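Local atomic coordinates of elongation factor G (PDB entry 2DY1), a protein that binds GTP and a magnesium ion and probably acts as a translation elongation factor, hydrolysing GTP as it promotes translocation on the ribosome. Residues Val12-His17 with Ala100-Val105; Leu485-Ala490 with Phe533-Tyr538; Val454-Thr459 with Pro618-Leu623. All blocks are in the same frame, centred on the assembly; numbering follows the deposited sequence.

How the contacts relate
From the N terminus, contact 1 comes first, pairing strand 9-16 with strand 100-106 and closing a loop of 82 residues that holds helix 22-32 and strands 65-71 and 74-80, all within the GTP-binding domain. Contact 3 opens next, at 454-459, but closes only at 618-623. Contact 2 opens and closes inside that interval, joining adjacent strands 477-489 and 533-541 of the domain IV sheet. Contact 3 packs the segment leading into strand 457-460 on the loop after strand 610-618, both strands of one antiparallel sheet. Centres of contacts 2 and 3 are about 25 Å apart; contact 1 lies on the opposite side of the chain's centre, about 61 Å from contact 2 between centres.

Contact 1 of 3, residues Val12-His17 with Ala100-Val105; sequences VALVGH and AALVAV
The carbonyl oxygen of A13 takes the backbone N-H of L102 at 2.8 Å, a nearly straight bond (168° at the hydrogen), and A101 CA adds a C-H...O contact to the same oxygen at 3.4 Å. The roles then reverse: L102 O accepts V15 N at 2.9 Å, with L14 CA at 3.3 Å from that oxygen. V15 O repeats the part of A13 O, taking A104 N with V103 CA close by. A13 N to A100 O completes a parallel register in which A13 and V15 make the bonds of the first strand; the directions of the short segments differ by 30°.

L14 and L102 share one face and lie side by side. In both, CG stands opposite the backbone N across the CA-CB bond (chi1 171° in each), which sends the branches the same way and brings L14 CD1 to 3.7 Å from L102 CG. V12 CG1 touches L102 nearer the backbone, at CB (3.7 Å). On the reverse face V15 CG2 meets V103 CG2 at 3.9 Å.

Beyond G16 the direct pairing gives way to water: one molecule accepts from H17 N and donates to A104 O at 2.7 Å. G16 O receives K22 NZ and H17 O receives S20 OG, which fits the start of a P-loop; S20 and K22 are seen to bind GTP, and A104 packs beside both.

The two are neighbouring inner strands of the mixed sheet of the P-loop NTPase domain. Strand 74-80 flanks 9-16 and strand 129-134 flanks 100-106; helix 22-32 covers the face of L14 and A104, and helix 113-124 covers the face of V15 and V103.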
loop_
_atom_site.group_PDB
_atom_site.type_symbol
_atom_site.label_atom_id
_atom_site.label_comp_id
_atom_site.label_asym_id
_atom_site.label_seq_id
_atom_site.Cartn_x
_atom_site.Cartn_y
_atom_site.Cartn_z
ATOM N N VAL A 12 -17.070 3.008 -10.064
ATOM C CA VAL A 12 -17.188 2.496 -8.699
ATOM C C VAL A 12 -16.060 1.538 -8.362
ATOM O O VAL A 12 -15.763 0.655 -9.170
ATOM C CB VAL A 12 -18.546 1.727 -8.560
ATOM C CG1 VAL A 12 -18.711 1.152 -7.150
ATOM C CG2 VAL A 12 -19.727 2.665 -8.901
ATOM N N ALA A 13 -15.438 1.708 -7.187
ATOM C CA ALA A 13 -14.380 0.774 -6.754
ATOM C C ALA A 13 -15.036 -0.218 -5.805
ATOM O O ALA A 13 -15.702 0.195 -4.863
ATOM C CB ALA A 13 -13.281 1.501 -6.017
ATOM N N LEU A 14 -14.826 -1.508 -6.055
ATOM C CA LEU A 14 -15.396 -2.583 -5.229
ATOM C C LEU A 14 -14.237 -3.020 -4.330
ATOM O O LEU A 14 -13.217 -3.580 -4.801
ATOM C CB LEU A 14 -15.864 -3.718 -6.142
ATOM C CG LEU A 14 -16.290 -5.026 -5.481
ATOM C CD1 LEU A 14 -17.395 -4.783 -4.453
ATOM C CD2 LEU A 14 -16.789 -5.940 -6.579
ATOM N N VAL A 15 -14.395 -2.773 -3.032
ATOM C CA VAL A 15 -13.350 -3.044 -2.050
ATOM C C VAL A 15 -13.924 -3.833 -0.894
ATOM O O VAL A 15 -15.138 -4.016 -0.804
ATOM C CB VAL A 15 -12.763 -1.729 -1.511
ATOM C CG1 VAL A 15 -12.040 -0.988 -2.645
ATOM C CG2 VAL A 15 -13.894 -0.809 -0.966
ATOM N N GLY A 16 -13.048 -4.314 -0.028
ATOM C CA GLY A 16 -13.518 -5.078 1.121
ATOM C C GLY A 16 -12.460 -6.082 1.544
ATOM O O GLY A 16 -11.497 -6.312 0.827
ATOM N N HIS A 17 -12.639 -6.677 2.710
ATOM C CA HIS A 17 -11.686 -7.646 3.217
ATOM C C HIS A 17 -11.505 -8.804 2.267
ATOM O O HIS A 17 -12.411 -9.182 1.521
ATOM C CB HIS A 17 -12.177 -8.196 4.556
ATOM C CG HIS A 17 -11.118 -8.886 5.358
ATOM N ND1 HIS A 17 -10.260 -8.210 6.198
ATOM C CD2 HIS A 17 -10.785 -10.195 5.450
ATOM C CE1 HIS A 17 -9.440 -9.073 6.772
ATOM N NE2 HIS A 17 -9.738 -10.284 6.336
ATOM N N ALA A 100 -17.085 6.531 -6.134
ATOM C CA ALA A 100 -17.812 5.943 -4.998
ATOM C C ALA A 100 -17.197 4.587 -4.710
ATOM O O ALA A 100 -16.564 3.991 -5.589
ATOM C CB ALA A 100 -19.289 5.770 -5.327
ATOM N N ALA A 101 -17.385 4.115 -3.477
ATOM C CA ALA A 101 -16.864 2.813 -3.084
ATOM C C ALA A 101 -18.016 1.866 -2.759
ATOM O O ALA A 101 -18.943 2.238 -2.049
ATOM C CB ALA A 101 -15.984 2.963 -1.862
ATOM N N LEU A 102 -17.971 0.659 -3.318
ATOM C CA LEU A 102 -18.953 -0.389 -3.021
ATOM C C LEU A 102 -18.136 -1.303 -2.121
ATOM O O LEU A 102 -17.141 -1.882 -2.558
ATOM C CB LEU A 102 -19.374 -1.125 -4.296
ATOM C CG LEU A 102 -20.232 -2.388 -4.097
ATOM C CD1 LEU A 102 -21.545 -2.038 -3.326
ATOM C CD2 LEU A 102 -20.592 -2.997 -5.472
ATOM N N VAL A 103 -18.560 -1.443 -0.873
ATOM C CA VAL A 103 -17.792 -2.199 0.112
ATOM C C VAL A 103 -18.458 -3.529 0.410
ATOM O O VAL A 103 -19.535 -3.561 0.980
ATOM C CB VAL A 103 -17.667 -1.352 1.424
ATOM C CG1 VAL A 103 -16.755 -2.045 2.426
ATOM C CG2 VAL A 103 -17.133 0.074 1.091
ATOM N N ALA A 104 -17.813 -4.628 -0.002
ATOM C CA ALA A 104 -18.354 -5.966 0.231
ATOM C C ALA A 104 -18.063 -6.360 1.664
ATOM O O ALA A 104 -16.954 -6.149 2.173
ATOM C CB ALA A 104 -17.700 -6.985 -0.705
ATOM N N VAL A 105 -19.080 -6.921 2.313
ATOM C CA VAL A 105 -18.962 -7.371 3.696
ATOM C C VAL A 105 -19.587 -8.764 3.781
ATOM O O VAL A 105 -20.755 -8.954 3.454
ATOM C CB VAL A 105 -19.732 -6.414 4.663
ATOM C CG1 VAL A 105 -19.781 -7.000 6.097
ATOM C CG2 VAL A 105 -19.064 -5.055 4.671
HETATM O O HOH W 1 -15.246 -6.789 4.135
#

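Contact 2 of 3, residues Leu485-Ala490 with Phe533-Tyr538; sequences LRLEPA and FKAIVY
Strands 485-489 and 533-538 run antiparallel (160° between their directions), with R486-I536 and E488-K534 as hydrogen-bonded pairs, each closed by two backbone bonds such as R486 N to I536 O at 2.8 Å. They form part of the mixed sheet of domain IV, a member of the S5 clan, in which strand 494-497, helix 509-520 and strand 533-541 make a beta-alpha-beta crossover.

One face is apolar. L485 CD1 and L487 CD2 both rest against A535 CB, at 3.9 and 4.0 Å, and L487 CD2 also touches F533 CD2; helices 509-520 and 549-566 cover this side, with F560 reaching L485, L487 and F533.

At the end of the pairing, the chi1 of 66° in Y538 puts CG between the backbone N and the carbonyl carbon, and the ring edge then meets the L485-R486 backbone, CE1 lying 3.6 Å from L485 C.

The face of R486, E488, K534 and I536 is mixed. The extended R486 makes salt bridges to E465 through NH1 and to E488 through NE. The E488 carboxylate is met by NE on the anti side of OE2 at 2.8 Å, while I536 CD1 rests 3.7 Å from E488 CD.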
loop_
_atom_site.group_PDB
_atom_site.type_symbol
_atom_site.label_atom_id
_atom_site.label_comp_id
_atom_site.label_asym_id
_atom_site.label_seq_id
_atom_site.Cartn_x
_atom_site.Cartn_y
_atom_site.Cartn_z
ATOM N N LEU A 485 46.469 13.193 15.807
ATOM C CA LEU A 485 45.040 13.029 16.049
ATOM C C LEU A 485 44.687 12.449 17.416
ATOM O O LEU A 485 45.279 11.470 17.856
ATOM C CB LEU A 485 44.477 12.075 14.988
ATOM C CG LEU A 485 43.017 11.636 15.167
ATOM C CD1 LEU A 485 42.106 12.806 14.807
ATOM C CD2 LEU A 485 42.715 10.445 14.243
ATOM N N ARG A 486 43.708 13.058 18.078
ATOM C CA ARG A 486 43.217 12.555 19.357
ATOM C C ARG A 486 41.753 12.168 19.102
ATOM O O ARG A 486 40.998 12.941 18.519
ATOM C CB ARG A 486 43.292 13.661 20.426
ATOM C CG ARG A 486 42.795 13.276 21.809
ATOM C CD ARG A 486 42.867 14.506 22.718
ATOM N NE ARG A 486 42.405 14.280 24.088
ATOM C CZ ARG A 486 43.122 13.691 25.041
ATOM N NH1 ARG A 486 44.349 13.250 24.795
ATOM N NH2 ARG A 486 42.613 13.554 26.259
ATOM N N LEU A 487 41.370 10.963 19.525
ATOM C CA LEU A 487 39.995 10.477 19.381
ATOM C C LEU A 487 39.386 10.347 20.769
ATOM O O LEU A 487 40.008 9.814 21.686
ATOM C CB LEU A 487 39.962 9.097 18.703
ATOM C CG LEU A 487 40.385 9.022 17.238
ATOM C CD1 LEU A 487 40.226 7.575 16.765
ATOM C CD2 LEU A 487 39.535 9.956 16.377
ATOM N N GLU A 488 38.164 10.830 20.929
ATOM C CA GLU A 488 37.505 10.741 22.223
ATOM C C GLU A 488 36.104 10.207 22.047
ATOM O O GLU A 488 35.404 10.578 21.097
ATOM C CB GLU A 488 37.410 12.119 22.868
ATOM C CG GLU A 488 38.734 12.836 22.982
ATOM C CD GLU A 488 38.599 14.183 23.658
ATOM O OE1 GLU A 488 37.502 14.782 23.597
ATOM O OE2 GLU A 488 39.600 14.648 24.243
ATOM N N PRO A 489 35.671 9.319 22.950
ATOM C CA PRO A 489 34.314 8.786 22.827
ATOM C C PRO A 489 33.373 9.983 22.880
ATOM O O PRO A 489 33.627 10.932 23.617
ATOM C CB PRO A 489 34.184 7.899 24.066
ATOM C CG PRO A 489 35.589 7.416 24.283
ATOM C CD PRO A 489 36.393 8.687 24.068
ATOM N N ALA A 490 32.302 9.960 22.092
ATOM C CA ALA A 490 31.349 11.070 22.090
ATOM C C ALA A 490 29.977 10.561 21.648
ATOM O O ALA A 490 29.881 9.538 20.981
ATOM C CB ALA A 490 31.817 12.163 21.159
ATOM N N PHE A 533 32.423 9.401 18.035
ATOM C CA PHE A 533 33.752 9.886 18.409
ATOM C C PHE A 533 33.968 11.318 17.983
ATOM O O PHE A 533 33.379 11.788 17.005
ATOM C CB PHE A 533 34.866 9.035 17.785
ATOM C CG PHE A 533 34.929 9.104 16.289
ATOM C CD1 PHE A 533 34.252 8.171 15.502
ATOM C CD2 PHE A 533 35.659 10.109 15.652
ATOM C CE1 PHE A 533 34.303 8.238 14.110
ATOM C CE2 PHE A 533 35.713 10.184 14.263
ATOM C CZ PHE A 533 35.034 9.244 13.485
ATOM N N LYS A 534 34.829 11.999 18.731
ATOM C CA LYS A 534 35.204 13.365 18.425
ATOM C C LYS A 534 36.640 13.212 17.951
ATOM O O LYS A 534 37.430 12.505 18.584
ATOM C CB LYS A 534 35.149 14.242 19.679
ATOM C CG LYS A 534 35.534 15.695 19.426
ATOM C CD LYS A 534 35.491 16.522 20.711
ATOM C CE LYS A 534 34.092 16.565 21.312
ATOM N NZ LYS A 534 34.030 17.428 22.527
ATOM N N ALA A 535 36.957 13.831 16.816
ATOM C CA ALA A 535 38.296 13.777 16.253
ATOM C C ALA A 535 38.908 15.167 16.410
ATOM O O ALA A 535 38.375 16.156 15.900
ATOM C CB ALA A 535 38.235 13.388 14.770
ATOM N N ILE A 536 40.032 15.226 17.112
ATOM C CA ILE A 536 40.739 16.473 17.363
ATOM C C ILE A 536 42.117 16.436 16.693
ATOM O O ILE A 536 42.940 15.566 17.002
ATOM C CB ILE A 536 40.928 16.675 18.887
ATOM C CG1 ILE A 536 39.560 16.663 19.588
ATOM C CG2 ILE A 536 41.639 17.995 19.148
ATOM C CD1 ILE A 536 39.650 16.711 21.113
ATOM N N VAL A 537 42.358 17.364 15.762
ATOM C CA VAL A 537 43.662 17.445 15.098
ATOM C C VAL A 537 44.374 18.549 15.862
ATOM O O VAL A 537 43.975 19.720 15.809
ATOM C CB VAL A 537 43.499 17.773 13.608
ATOM C CG1 VAL A 537 44.886 18.057 12.964
ATOM C CG2 VAL A 537 42.831 16.584 12.921
ATOM N N TYR A 538 45.428 18.164 16.579
ATOM C CA TYR A 538 46.103 19.093 17.472
ATOM C C TYR A 538 47.552 19.441 17.223
ATOM O O TYR A 538 48.105 20.295 17.910
ATOM C CB TYR A 538 45.963 18.577 18.901
ATOM C CG TYR A 538 46.679 17.269 19.179
ATOM C CD1 TYR A 538 46.075 16.030 18.913
ATOM C CD2 TYR A 538 47.966 17.269 19.719
ATOM C CE1 TYR A 538 46.749 14.840 19.187
ATOM C CE2 TYR A 538 48.639 16.093 19.991
ATOM C CZ TYR A 538 48.029 14.880 19.725
ATOM O OH TYR A 538 48.706 13.717 20.001
#

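Contact 3 of 3, residues Val454-Thr459 with Pro618-Leu623; sequences VPYRET and PLAEVL
V454 supplies most of the surface that 454-459 turns to A620 and L623, and its two methyls divide the work. CB points toward 618-623. From it CG2, lying opposite the carbonyl carbon about the CA-CB bond, enters the contact: it is 3.7 Å from A620 CB and 3.8 Å from L623 CD1, and so sits against both residues at once. CG1 takes the position opposite the backbone N (chi1 174°) and turns back on its own segment, where it stands over the centre of the Y456 ring, 3.8 Å above the ring plane.

That ring carries its hydroxyl to the same alanine: Y456 OH comes 3.7 Å from A620 CB, so the methyl of A620 is touched by two side chains. P455 meets L619 more loosely, CD to CD2 at 4.1 Å, the two side chains crossing at about a right angle. The contacts are almost all between side chains, and they bury only 181 Å² in total.

Each segment is shaped by local turns. E621 N to P618 O, at 2.8 Å, closes a turn containing L619 and A620, both of whose CB atoms point toward 454-459, and a weak bond from Y456 N to V454 O spans P455. Strand 457-460 then joins strand 569-583 through R457 and L572. The result is a small apolar junction in which the lead-in to strand 457-460 packs on the loop after strand 610-618, both strands belonging to one antiparallel sheet, shaped on one side by an inverse gamma turn centred on P455.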
loop_
_atom_site.group_PDB
_atom_site.type_symbol
_atom_site.label_atom_id
_atom_site.label_comp_id
_atom_site.label_asym_id
_atom_site.label_seq_id
_atom_site.Cartn_x
_atom_site.Cartn_y
_atom_site.Cartn_z
ATOM N N VAL A 454 22.629 -7.024 8.732
ATOM C CA VAL A 454 22.437 -5.964 9.714
ATOM C C VAL A 454 23.562 -4.946 9.597
ATOM O O VAL A 454 24.731 -5.307 9.479
ATOM C CB VAL A 454 22.426 -6.531 11.151
ATOM C CG1 VAL A 454 22.384 -5.403 12.173
ATOM C CG2 VAL A 454 21.214 -7.435 11.332
ATOM N N PRO A 455 23.215 -3.657 9.603
ATOM C CA PRO A 455 24.242 -2.618 9.497
ATOM C C PRO A 455 24.922 -2.333 10.839
ATOM O O PRO A 455 24.661 -1.312 11.484
ATOM C CB PRO A 455 23.462 -1.423 8.957
ATOM C CG PRO A 455 22.126 -1.601 9.605
ATOM C CD PRO A 455 21.868 -3.081 9.443
ATOM N N TYR A 456 25.781 -3.254 11.259
ATOM C CA TYR A 456 26.519 -3.091 12.507
ATOM C C TYR A 456 27.451 -1.897 12.361
ATOM O O TYR A 456 27.792 -1.481 11.254
ATOM C CB TYR A 456 27.356 -4.337 12.807
ATOM C CG TYR A 456 26.539 -5.547 13.164
ATOM C CD1 TYR A 456 25.891 -5.635 14.395
ATOM C CD2 TYR A 456 26.385 -6.593 12.260
ATOM C CE1 TYR A 456 25.101 -6.747 14.717
ATOM C CE2 TYR A 456 25.600 -7.701 12.569
ATOM C CZ TYR A 456 24.962 -7.770 13.792
ATOM O OH TYR A 456 24.165 -8.858 14.076
ATOM N N ARG A 457 27.854 -1.334 13.489
ATOM C CA ARG A 457 28.766 -0.209 13.460
ATOM C C ARG A 457 29.754 -0.395 14.586
ATOM O O ARG A 457 29.723 -1.414 15.279
ATOM C CB ARG A 457 27.999 1.104 13.591
ATOM C CG ARG A 457 27.147 1.345 12.354
ATOM C CD ARG A 457 26.654 2.755 12.221
ATOM N NE ARG A 457 25.839 2.881 11.020
ATOM C CZ ARG A 457 24.943 3.838 10.848
ATOM N NH1 ARG A 457 24.772 4.744 11.799
ATOM N NH2 ARG A 457 24.182 3.858 9.761
ATOM N N GLU A 458 30.648 0.572 14.752
ATOM C CA GLU A 458 31.652 0.483 15.800
ATOM C C GLU A 458 31.838 1.836 16.454
ATOM O O GLU A 458 31.437 2.853 15.906
ATOM C CB GLU A 458 32.995 0.048 15.206
ATOM C CG GLU A 458 32.983 -1.333 14.574
ATOM C CD GLU A 458 34.301 -1.681 13.911
ATOM O OE1 GLU A 458 35.350 -1.163 14.361
ATOM O OE2 GLU A 458 34.295 -2.483 12.954
ATOM N N THR A 459 32.436 1.834 17.641
ATOM C CA THR A 459 32.728 3.075 18.339
ATOM C C THR A 459 33.889 2.820 19.290
ATOM O O THR A 459 34.465 1.723 19.293
ATOM C CB THR A 459 31.502 3.629 19.102
ATOM O OG1 THR A 459 31.767 4.990 19.486
ATOM C CG2 THR A 459 31.199 2.799 20.348
ATOM N N PRO A 618 16.784 -5.852 19.296
ATOM C CA PRO A 618 17.839 -5.712 18.292
ATOM C C PRO A 618 17.257 -6.004 16.914
ATOM O O PRO A 618 16.534 -6.989 16.750
ATOM C CB PRO A 618 18.845 -6.779 18.693
ATOM C CG PRO A 618 18.652 -6.898 20.163
ATOM C CD PRO A 618 17.160 -6.857 20.305
ATOM N N LEU A 619 17.568 -5.168 15.929
ATOM C CA LEU A 619 17.058 -5.392 14.581
ATOM C C LEU A 619 17.406 -6.805 14.117
ATOM O O LEU A 619 16.637 -7.450 13.405
ATOM C CB LEU A 619 17.671 -4.384 13.604
ATOM C CG LEU A 619 17.350 -4.620 12.126
ATOM C CD1 LEU A 619 15.878 -4.273 11.885
ATOM C CD2 LEU A 619 18.258 -3.764 11.254
ATOM N N ALA A 620 18.573 -7.280 14.533
ATOM C CA ALA A 620 19.061 -8.592 14.144
ATOM C C ALA A 620 18.181 -9.732 14.638
ATOM O O ALA A 620 18.300 -10.854 14.160
ATOM C CB ALA A 620 20.485 -8.782 14.658
ATOM N N GLU A 621 17.309 -9.439 15.593
ATOM C CA GLU A 621 16.435 -10.470 16.150
ATOM C C GLU A 621 15.023 -10.420 15.587
ATOM O O GLU A 621 14.197 -11.277 15.918
ATOM C CB GLU A 621 16.354 -10.316 17.672
ATOM C CG GLU A 621 17.681 -10.456 18.389
ATOM C CD GLU A 621 18.307 -11.811 18.166
ATOM O OE1 GLU A 621 17.671 -12.825 18.525
ATOM O OE2 GLU A 621 19.432 -11.864 17.627
ATOM N N VAL A 622 14.741 -9.432 14.739
ATOM C CA VAL A 622 13.398 -9.262 14.184
ATOM C C VAL A 622 13.310 -8.986 12.683
ATOM O O VAL A 622 12.316 -8.433 12.226
ATOM C CB VAL A 622 12.659 -8.101 14.888
ATOM C CG1 VAL A 622 12.288 -8.495 16.318
ATOM C CG2 VAL A 622 13.542 -6.852 14.891
ATOM N N LEU A 623 14.319 -9.366 11.914
ATOM C CA LEU A 623 14.263 -9.098 10.482
ATOM C C LEU A 623 13.162 -9.892 9.789
ATOM O O LEU A 623 12.716 -9.528 8.698
ATOM C CB LEU A 623 15.614 -9.374 9.838
ATOM C CG LEU A 623 16.625 -8.243 10.062
ATOM C CD1 LEU A 623 18.007 -8.703 9.663
ATOM C CD2 LEU A 623 16.209 -7.025 9.251
#